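PDB 2VVE: spike protein P1 from Pseudoalteromonas phage pm2, which forms the receptor-binding spikes at the fivefold vertices of the virion, with its C-terminal part carrying the receptor-binding activity. Local coordinates for residues A[26-30]-A[31-35]; A[63-66]-A[67-70]; A[161-164]-A[165-168]. All blocks are in the same frame, centred on the assembly; numbering follows the deposited sequence.

Contact 1 (A[26-30]-A[31-35]); sequences LLPED and ASRNR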
ATOM      1  N   LEU A  26       5.053  27.413  -8.431  1.00 12.68           N
ATOM      2  CA  LEU A  26       4.300  26.286  -8.970  1.00 11.04           C
ATOM      3  C   LEU A  26       3.087  26.809  -9.734  1.00 15.23           C
ATOM      4  O   LEU A  26       2.801  26.361 -10.845  1.00 15.96           O
ATOM      5  CB  LEU A  26       3.847  25.347  -7.850  1.00 10.12           C
ATOM      6  CG  LEU A  26       3.102  24.098  -8.313  1.00 12.00           C
ATOM      7  CD1 LEU A  26       4.081  23.103  -8.922  1.00 14.03           C
ATOM      8  CD2 LEU A  26       2.332  23.501  -7.153  1.00 18.93           C
ATOM      9  N   LEU A  27       2.373  27.745  -9.119  1.00 16.20           N
ATOM     10  CA  LEU A  27       1.235  28.426  -9.747  1.00 13.16           C
ATOM     11  C   LEU A  27       1.338  29.931  -9.555  1.00 13.52           C
ATOM     12  O   LEU A  27       1.711  30.394  -8.465  1.00 16.09           O
ATOM     13  CB  LEU A  27      -0.076  27.961  -9.114  1.00 11.01           C
ATOM     14  CG  LEU A  27      -0.344  26.458  -9.134  1.00 14.61           C
ATOM     15  CD1 LEU A  27      -1.425  26.126  -8.114  1.00 19.97           C
ATOM     16  CD2 LEU A  27      -0.700  25.984 -10.543  1.00 22.04           C
ATOM     17  N   PRO A  28       0.971  30.710 -10.595  1.00 16.24           N
ATOM     18  CA  PRO A  28       1.006  32.160 -10.484  1.00 15.56           C
ATOM     19  C   PRO A  28      -0.285  32.683  -9.834  1.00 16.97           C
ATOM     20  O   PRO A  28      -1.271  31.942  -9.735  1.00 16.15           O
ATOM     21  CB  PRO A  28       1.109  32.611 -11.947  1.00 15.48           C
ATOM     22  CG  PRO A  28       0.333  31.564 -12.708  1.00 16.74           C
ATOM     23  CD  PRO A  28       0.485  30.267 -11.920  1.00 15.47           C
ATOM     24  N   GLU A  29      -0.287  33.935  -9.389  1.00 16.09           N
ATOM     25  CA  GLU A  29      -1.551  34.568  -9.009  1.00 20.51           C
ATOM     26  C   GLU A  29      -2.418  34.650 -10.263  1.00 22.34           C
ATOM     27  O   GLU A  29      -1.982  35.145 -11.306  1.00 20.74           O
ATOM     28  CB  GLU A  29      -1.355  35.952  -8.402  1.00 19.18           C
ATOM     29  CG  GLU A  29      -2.677  36.571  -7.894  1.00 22.90           C
ATOM     30  CD  GLU A  29      -2.489  37.843  -7.095  1.00 34.96           C
ATOM     31  OE1 GLU A  29      -1.561  37.904  -6.257  1.00 41.22           O
ATOM     32  OE2 GLU A  29      -3.294  38.782  -7.292  1.00 40.11           O
ATOM     33  N   ASP A  30      -3.639  34.143 -10.152  1.00 16.69           N
ATOM     34  CA  ASP A  30      -4.537  34.046 -11.293  1.00 17.13           C
ATOM     35  C   ASP A  30      -5.967  34.087 -10.758  1.00 14.30           C
ATOM     36  O   ASP A  30      -6.469  33.091 -10.229  1.00 12.87           O
ATOM     37  CB  ASP A  30      -4.231  32.747 -12.053  1.00 17.95           C
ATOM     38  CG  ASP A  30      -5.162  32.505 -13.225  1.00 18.62           C
ATOM     39  OD1 ASP A  30      -6.140  33.262 -13.416  1.00 21.23           O
ATOM     40  OD2 ASP A  30      -4.921  31.523 -13.949  1.00 26.68           O
ATOM     41  N   ALA A  31      -6.601  35.254 -10.895  1.00 20.28           N
ATOM     42  CA  ALA A  31      -7.953  35.491 -10.377  1.00 22.18           C
ATOM     43  C   ALA A  31      -8.987  34.481 -10.891  1.00 18.22           C
ATOM     44  O   ALA A  31     -10.013  34.267 -10.250  1.00 23.43           O
ATOM     45  CB  ALA A  31      -8.403  36.914 -10.689  1.00 23.62           C
ATOM     46  N   SER A  32      -8.720  33.863 -12.040  1.00 19.44           N
ATOM     47  CA  SER A  32      -9.688  32.927 -12.620  1.00 22.48           C
ATOM     48  C   SER A  32      -9.643  31.551 -11.950  1.00 21.25           C
ATOM     49  O   SER A  32     -10.640  30.814 -11.968  1.00 18.67           O
ATOM     50  CB  SER A  32      -9.546  32.835 -14.149  1.00 25.59           C
ATOM     51  OG  SER A  32      -8.274  32.338 -14.554  1.00 28.30           O
ATOM     52  N   ARG A  33      -8.510  31.224 -11.323  1.00 12.71           N
ATOM     53  CA  ARG A  33      -8.304  29.869 -10.798  1.00 11.62           C
ATOM     54  C   ARG A  33      -9.043  29.608  -9.479  1.00 17.73           C
ATOM     55  O   ARG A  33      -8.906  30.361  -8.517  1.00 13.72           O
ATOM     56  CB  ARG A  33      -6.812  29.558 -10.651  1.00 12.99           C
ATOM     57  CG  ARG A  33      -6.539  28.089 -10.349  1.00 10.35           C
ATOM     58  CD  ARG A  33      -5.036  27.848 -10.176  1.00 13.43           C
ATOM     59  NE  ARG A  33      -4.570  28.343  -8.878  1.00 13.96           N
ATOM     60  CZ  ARG A  33      -3.709  29.342  -8.706  1.00 11.88           C
ATOM     61  NH1 ARG A  33      -3.172  29.980  -9.747  1.00 16.63           N
ATOM     62  NH2 ARG A  33      -3.370  29.696  -7.481  1.00 16.65           N
ATOM     63  N   ASN A  34      -9.815  28.526  -9.449  1.00 11.23           N
ATOM     64  CA  ASN A  34     -10.526  28.110  -8.243  1.00 14.49           C
ATOM     65  C   ASN A  34      -9.962  26.875  -7.561  1.00 15.64           C
ATOM     66  O   ASN A  34     -10.133  26.684  -6.349  1.00 13.41           O
ATOM     67  CB  ASN A  34     -11.991  27.841  -8.581  1.00 14.79           C
ATOM     68  CG  ASN A  34     -12.728  29.089  -8.926  1.00 17.22           C
ATOM     69  OD1 ASN A  34     -12.478  30.160  -8.342  1.00 17.99           O
ATOM     70  ND2 ASN A  34     -13.640  28.988  -9.898  1.00 20.10           N
ATOM     71  N   ARG A  35      -9.330  26.008  -8.344  1.00 10.70           N
ATOM     72  CA  ARG A  35      -8.868  24.734  -7.817  1.00 10.67           C
ATOM     73  C   ARG A  35      -7.773  24.154  -8.700  1.00 11.76           C
ATOM     74  O   ARG A  35      -7.802  24.305  -9.927  1.00 13.61           O
ATOM     75  CB  ARG A  35     -10.062  23.766  -7.701  1.00 11.85           C
ATOM     76  CG  ARG A  35      -9.691  22.355  -7.244  1.00 15.84           C
ATOM     77  CD  ARG A  35     -10.935  21.477  -7.071  1.00 23.85           C
ATOM     78  NE  ARG A  35     -10.568  20.174  -6.531  1.00 26.71           N
ATOM     79  CZ  ARG A  35     -10.378  19.065  -7.242  1.00 16.06           C
ATOM     80  NH1 ARG A  35     -10.035  17.957  -6.608  1.00 15.70           N
ATOM     81  NH2 ARG A  35     -10.535  19.049  -8.565  1.00 20.95           N
TER
HETATM   82  O   HOH W   1      -2.987  29.591 -12.486  1.00 17.74           O
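D30 and R33 close a type I beta turn in the loop that carries the jelly-roll chain from strand 24-27 of one sheet to strand 33-39 of the other. The backbone bond of the turn, R33 N to D30 O, is 3.0 Å long. D30 also makes an Asx turn. D30 OD1 takes one bond from S32 OG at 2.6 Å. A second comes to D30 OD1 from S32 N at 3.0 Å. Both donors come from the same face of the carboxylate, and OG sits on the syn side. This double grip fixes the rotation of the D30 side chain.

The long side chain of R33 runs back along the loop. It is bent at chi3 (76°), which brings its flat end round to the start of the corner. There R33 NH1 gives a nearly straight bond, 2.7 Å long, to P28 O, which lies in the guanidinium plane. L27 CB packs over one guanidinium face, 3.7 Å from R33 NH1. Further out, R33 NH2 is bonded to G76 O, and M251 of strand 245-253 touches both L27 and R33. A water links D30 and R33: it donates to D30 OD2 and accepts from R33 NH1 at 2.8 Å.

Contact 2 (A[63-66]-A[67-70]); sequences KFEA and GQEF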
ATOM      1  N   LYS A  63       5.887  19.315   3.246  1.00  9.99           N
ATOM      2  CA  LYS A  63       6.079  18.245   2.293  1.00 10.74           C
ATOM      3  C   LYS A  63       4.763  17.595   1.870  1.00 10.63           C
ATOM      4  O   LYS A  63       3.881  17.339   2.700  1.00 11.66           O
ATOM      5  CB  LYS A  63       7.006  17.183   2.906  1.00 11.43           C
ATOM      6  CG  LYS A  63       7.456  16.099   1.921  1.00 11.48           C
ATOM      7  CD  LYS A  63       8.510  15.156   2.535  1.00 20.60           C
ATOM      8  CE  LYS A  63       7.912  14.010   3.317  1.00 24.37           C
ATOM      9  NZ  LYS A  63       8.906  12.887   3.399  1.00 24.99           N
ATOM     10  N   PHE A  64       4.656  17.348   0.574  1.00  7.07           N
ATOM     11  CA  PHE A  64       3.742  16.345   0.041  1.00 11.33           C
ATOM     12  C   PHE A  64       4.583  15.219  -0.573  1.00 13.35           C
ATOM     13  O   PHE A  64       5.623  15.464  -1.191  1.00 11.72           O
ATOM     14  CB  PHE A  64       2.778  16.971  -0.970  1.00 10.58           C
ATOM     15  CG  PHE A  64       1.809  17.951  -0.353  1.00 10.67           C
ATOM     16  CD1 PHE A  64       0.533  17.533   0.051  1.00 15.11           C
ATOM     17  CD2 PHE A  64       2.176  19.292  -0.161  1.00  7.59           C
ATOM     18  CE1 PHE A  64      -0.367  18.437   0.632  1.00  8.98           C
ATOM     19  CE2 PHE A  64       1.301  20.208   0.427  1.00 13.87           C
ATOM     20  CZ  PHE A  64       0.017  19.788   0.820  1.00 10.78           C
ATOM     21  N   GLU A  65       4.145  13.978  -0.386  1.00 11.38           N
ATOM     22  CA  GLU A  65       4.927  12.825  -0.841  1.00 11.35           C
ATOM     23  C   GLU A  65       4.853  12.567  -2.348  1.00  7.58           C
ATOM     24  O   GLU A  65       3.855  12.910  -3.021  1.00  8.31           O
ATOM     25  CB  GLU A  65       4.529  11.564  -0.069  1.00 14.11           C
ATOM     26  CG  GLU A  65       4.770  11.674   1.422  1.00 16.51           C
ATOM     27  CD  GLU A  65       4.229  10.469   2.167  1.00 35.98           C
ATOM     28  OE1 GLU A  65       4.819   9.379   2.039  1.00 39.35           O
ATOM     29  OE2 GLU A  65       3.213  10.611   2.880  1.00 34.33           O
ATOM     30  N   ALA A  66       5.919  11.977  -2.873  1.00 11.22           N
ATOM     31  CA  ALA A  66       5.921  11.461  -4.241  1.00 15.95           C
ATOM     32  C   ALA A  66       4.665  10.626  -4.426  1.00 13.10           C
ATOM     33  O   ALA A  66       4.341   9.768  -3.579  1.00 11.31           O
ATOM     34  CB  ALA A  66       7.153  10.594  -4.491  1.00 14.02           C
ATOM     35  N   GLY A  67       3.952  10.903  -5.513  1.00  7.33           N
ATOM     36  CA  GLY A  67       2.755  10.151  -5.884  1.00  9.05           C
ATOM     37  C   GLY A  67       1.482  10.526  -5.147  1.00 10.12           C
ATOM     38  O   GLY A  67       0.421   9.941  -5.399  1.00 10.40           O
ATOM     39  N   GLN A  68       1.578  11.483  -4.225  1.00  9.02           N
ATOM     40  CA  GLN A  68       0.427  11.882  -3.421  1.00  9.50           C
ATOM     41  C   GLN A  68      -0.346  12.939  -4.183  1.00 11.92           C
ATOM     42  O   GLN A  68       0.208  13.967  -4.581  1.00 11.75           O
ATOM     43  CB  GLN A  68       0.862  12.476  -2.083  1.00 10.37           C
ATOM     44  CG  GLN A  68      -0.336  13.038  -1.279  1.00  8.73           C
ATOM     45  CD  GLN A  68       0.065  13.660   0.031  1.00 14.77           C
ATOM     46  OE1 GLN A  68       1.237  13.636   0.422  1.00 14.42           O
ATOM     47  NE2 GLN A  68      -0.915  14.235   0.728  1.00 11.66           N
ATOM     48  N   GLU A  69      -1.633  12.686  -4.390  1.00 10.05           N
ATOM     49  CA  GLU A  69      -2.493  13.689  -4.990  1.00  9.03           C
ATOM     50  C   GLU A  69      -2.927  14.658  -3.899  1.00 10.72           C
ATOM     51  O   GLU A  69      -3.397  14.244  -2.836  1.00 12.89           O
ATOM     52  CB  GLU A  69      -3.722  13.041  -5.640  1.00 13.31           C
ATOM     53  CG  GLU A  69      -4.579  14.029  -6.451  1.00 10.06           C
ATOM     54  CD  GLU A  69      -4.108  14.176  -7.884  1.00  8.89           C
ATOM     55  OE1 GLU A  69      -3.551  13.198  -8.425  1.00 13.72           O
ATOM     56  OE2 GLU A  69      -4.339  15.260  -8.490  1.00 10.76           O
ATOM     57  N   PHE A  70      -2.763  15.954  -4.158  1.00  7.52           N
ATOM     58  CA  PHE A  70      -3.221  16.962  -3.217  1.00  7.85           C
ATOM     59  C   PHE A  70      -3.862  18.137  -3.957  1.00 12.97           C
ATOM     60  O   PHE A  70      -3.766  18.230  -5.182  1.00 12.49           O
ATOM     61  CB  PHE A  70      -2.054  17.407  -2.308  1.00 14.90           C
ATOM     62  CG  PHE A  70      -0.907  18.098  -3.035  1.00 12.15           C
ATOM     63  CD1 PHE A  70      -0.818  19.490  -3.043  1.00  9.42           C
ATOM     64  CD2 PHE A  70       0.100  17.364  -3.666  1.00 10.18           C
ATOM     65  CE1 PHE A  70       0.236  20.146  -3.714  1.00 12.08           C
ATOM     66  CE2 PHE A  70       1.172  18.018  -4.320  1.00 15.65           C
ATOM     67  CZ  PHE A  70       1.236  19.404  -4.339  1.00 13.91           C
TER
HETATM   68  O   HOH W   2       2.647  14.810  -4.933  1.00 11.93           O
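F64 and F70 stack face to face across the two ends of a short loop. Their ring centroids are 4.0 Å apart and their planes differ by 16°. The closest atoms are F64 CD1 and F70 CG, at 3.5 Å. F64 CB also sits over the F70 face as a CH-pi contact. The F70 chi1 of 64° sets CG between the backbone N and the carbonyl carbon, which turns the ring back over the F64 face. Both rings are buried. I46 touches both of them, and R62 makes a cation-pi contact with F64.

Q68 marks the boundary of this packed part. Its fully extended side chain reaches back over the loop. Q68 OE1 accepts from E65 N at 3.0 Å. Q68 NE2 lies near the plane of the F64 ring at its edge, 3.7 Å from F64 CD1. Q68 OE1 also accepts from NZ of K39 of the second subunit, and that lysine forms a salt bridge with E65 OE2. Q68 NE2 donates to OE1 of E69 of the second subunit.

The solvent side is looser and held mainly by backbone atoms. A type II beta turn runs from E65 to Q68, closed by Q68 N to E65 O at 2.9 Å. A66 and G67 form its exposed corner, and G67 has the positive phi (80°) that this turn calls for. A water lies within bonding distance of both E65 O and Q68 O.

Strands 62-64 and 69-72 belong to opposing sheets, each at its outer edge within the chain. The turn is thus the FG loop of a jelly roll, with an aromatic pair packed between the sheets at the loop end of the sandwich.

Contact 3 (A[161-164]-A[165-168]); sequences EGDE and TTDT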
ATOM      1  N   GLU A 161      17.991  -1.279 -24.934  1.00 22.59           N
ATOM      2  CA  GLU A 161      17.006  -0.663 -25.841  1.00 28.82           C
ATOM      3  C   GLU A 161      15.597  -0.858 -25.299  1.00 33.75           C
ATOM      4  O   GLU A 161      14.720  -0.009 -25.489  1.00 28.64           O
ATOM      5  CB  GLU A 161      17.114  -1.205 -27.270  1.00 35.50           C
ATOM      6  CG  GLU A 161      16.298  -0.375 -28.276  1.00 41.97           C
ATOM      7  CD  GLU A 161      16.679  -0.628 -29.718  1.00 56.76           C
ATOM      8  OE1 GLU A 161      16.531  -1.782 -30.180  1.00 71.97           O
ATOM      9  OE2 GLU A 161      17.116   0.335 -30.393  1.00 41.73           O
ATOM     10  N   GLY A 162      15.379  -1.995 -24.648  1.00 28.28           N
ATOM     11  CA  GLY A 162      14.197  -2.181 -23.822  1.00 35.07           C
ATOM     12  C   GLY A 162      14.535  -1.755 -22.407  1.00 35.30           C
ATOM     13  O   GLY A 162      15.506  -1.017 -22.179  1.00 23.20           O
ATOM     14  N   ASP A 163      13.754  -2.236 -21.447  1.00 34.95           N
ATOM     15  CA  ASP A 163      13.956  -1.852 -20.052  1.00 34.23           C
ATOM     16  C   ASP A 163      15.085  -2.656 -19.393  1.00 34.30           C
ATOM     17  O   ASP A 163      15.801  -3.399 -20.070  1.00 32.36           O
ATOM     18  CB  ASP A 163      12.644  -1.945 -19.260  1.00 34.00           C
ATOM     19  CG  ASP A 163      12.042  -3.340 -19.267  1.00 44.78           C
ATOM     20  OD1 ASP A 163      12.741  -4.316 -19.613  1.00 38.27           O
ATOM     21  OD2 ASP A 163      10.851  -3.456 -18.914  1.00 41.01           O
ATOM     22  N   GLU A 164      15.238  -2.511 -18.077  1.00 34.59           N
ATOM     23  CA  GLU A 164      16.335  -3.152 -17.348  1.00 41.29           C
ATOM     24  C   GLU A 164      16.225  -4.688 -17.282  1.00 40.61           C
ATOM     25  O   GLU A 164      17.177  -5.360 -16.875  1.00 34.38           O
ATOM     26  CB  GLU A 164      16.508  -2.525 -15.950  1.00 44.67           C
ATOM     27  CG  GLU A 164      15.483  -2.964 -14.890  1.00 43.61           C
ATOM     28  CD  GLU A 164      14.157  -2.210 -14.962  1.00 43.72           C
ATOM     29  OE1 GLU A 164      13.562  -1.965 -13.889  1.00 48.58           O
ATOM     30  OE2 GLU A 164      13.701  -1.866 -16.077  1.00 31.35           O
ATOM     31  N   THR A 165      15.072  -5.233 -17.691  1.00 35.10           N
ATOM     32  CA  THR A 165      14.848  -6.686 -17.699  1.00 38.44           C
ATOM     33  C   THR A 165      15.213  -7.352 -19.037  1.00 38.81           C
ATOM     34  O   THR A 165      15.282  -8.581 -19.123  1.00 41.32           O
ATOM     35  CB  THR A 165      13.387  -7.074 -17.303  1.00 46.03           C
ATOM     36  OG1 THR A 165      12.475  -6.735 -18.358  1.00 47.36           O
ATOM     37  CG2 THR A 165      12.958  -6.388 -15.997  1.00 42.58           C
ATOM     38  N   THR A 166      15.440  -6.539 -20.070  1.00 31.53           N
ATOM     39  CA  THR A 166      15.813  -7.032 -21.405  1.00 30.73           C
ATOM     40  C   THR A 166      17.337  -7.147 -21.501  1.00 30.74           C
ATOM     41  O   THR A 166      18.053  -6.546 -20.688  1.00 29.52           O
ATOM     42  CB  THR A 166      15.289  -6.087 -22.517  1.00 29.19           C
ATOM     43  OG1 THR A 166      15.895  -4.796 -22.372  1.00 32.02           O
ATOM     44  CG2 THR A 166      13.769  -5.948 -22.446  1.00 38.52           C
ATOM     45  N   ASP A 167      17.841  -7.902 -22.482  1.00 23.27           N
ATOM     46  CA  ASP A 167      19.288  -8.182 -22.520  1.00 24.57           C
ATOM     47  C   ASP A 167      20.131  -7.402 -23.532  1.00 22.56           C
ATOM     48  O   ASP A 167      21.318  -7.166 -23.293  1.00 20.02           O
ATOM     49  CB  ASP A 167      19.584  -9.673 -22.670  1.00 24.08           C
ATOM     50  CG  ASP A 167      20.887 -10.066 -21.983  1.00 25.44           C
ATOM     51  OD1 ASP A 167      21.036  -9.735 -20.789  1.00 19.83           O
ATOM     52  OD2 ASP A 167      21.770 -10.666 -22.628  1.00 24.54           O
ATOM     53  N   THR A 168      19.548  -7.039 -24.666  1.00 21.18           N
ATOM     54  CA  THR A 168      20.351  -6.401 -25.717  1.00 22.47           C
ATOM     55  C   THR A 168      20.722  -4.960 -25.367  1.00 19.73           C
ATOM     56  O   THR A 168      19.918  -4.202 -24.805  1.00 19.46           O
ATOM     57  CB  THR A 168      19.670  -6.450 -27.110  1.00 28.39           C
ATOM     58  OG1 THR A 168      18.458  -5.697 -27.072  1.00 35.46           O
ATOM     59  CG2 THR A 168      19.362  -7.887 -27.513  1.00 35.70           C
TER
HETATM   60  O   HOH W   3      17.399  -4.252 -24.507  1.00 24.83           O
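The D163 carboxylate receives two donors from T165, both ending on OD1 and both to the same side of the carboxylate plane. T165 OG1 comes in on the syn side and nearer the plane, 2.7 Å from D163 OD1 and 31° out of it. T165 N lies well above the plane, 3.2 Å from D163 OD1. On the opposite face, T166 CG2 comes obliquely to within 3.4 Å of D163 OD1.

The D163 carbonyl is also met twice, by both donors of T166. T166 OG1 lies in the carbonyl plane, on a lone pair, 2.7 Å from D163 O. T166 N reaches D163 O at 3.2 Å from well above that plane. T166 OG1 can do this because chi1 (62°) sets it between its own N and carbonyl carbon, turned back along the chain.

The bond from T166 N closes a type I beta turn from D163 to T166, and the one from T165 N makes an Asx turn within it. They shape the tip of the loop between strands 151-160 and 169-172, antiparallel neighbours in the second domain, probably part of the receptor-binding region. The loop lies on the surface.

Below the tip the two arms are joined through water. It accepts from G162 N at 3.0 Å and donates to T166 OG1 at 2.7 Å and to T168 O. Outside the loop, D167 OD1 accepts from T106 N of helix 105-110, and the backbones of D167 and R105 are also bonded.

Overall arrangement
From the N terminus, strand 11-19 leads into strand 24-27, and contact 1 then closes the corner to strand 33-39. Strands 44-47 and 62-64 follow, and contact 2 turns the chain into strand 69-72. Both loops cross between the same two sheets, and their centres are about 19 Å apart. After strand 78-81 the chain leaves for a second domain. There contact 3 turns between strands 151-160 and 169-172, its centre about 30 Å from that of contact 2 and about 43 Å from that of contact 1. The chain finally returns as strand 245-253, beside 33-39. The three contacts follow in series; none nests or crosses.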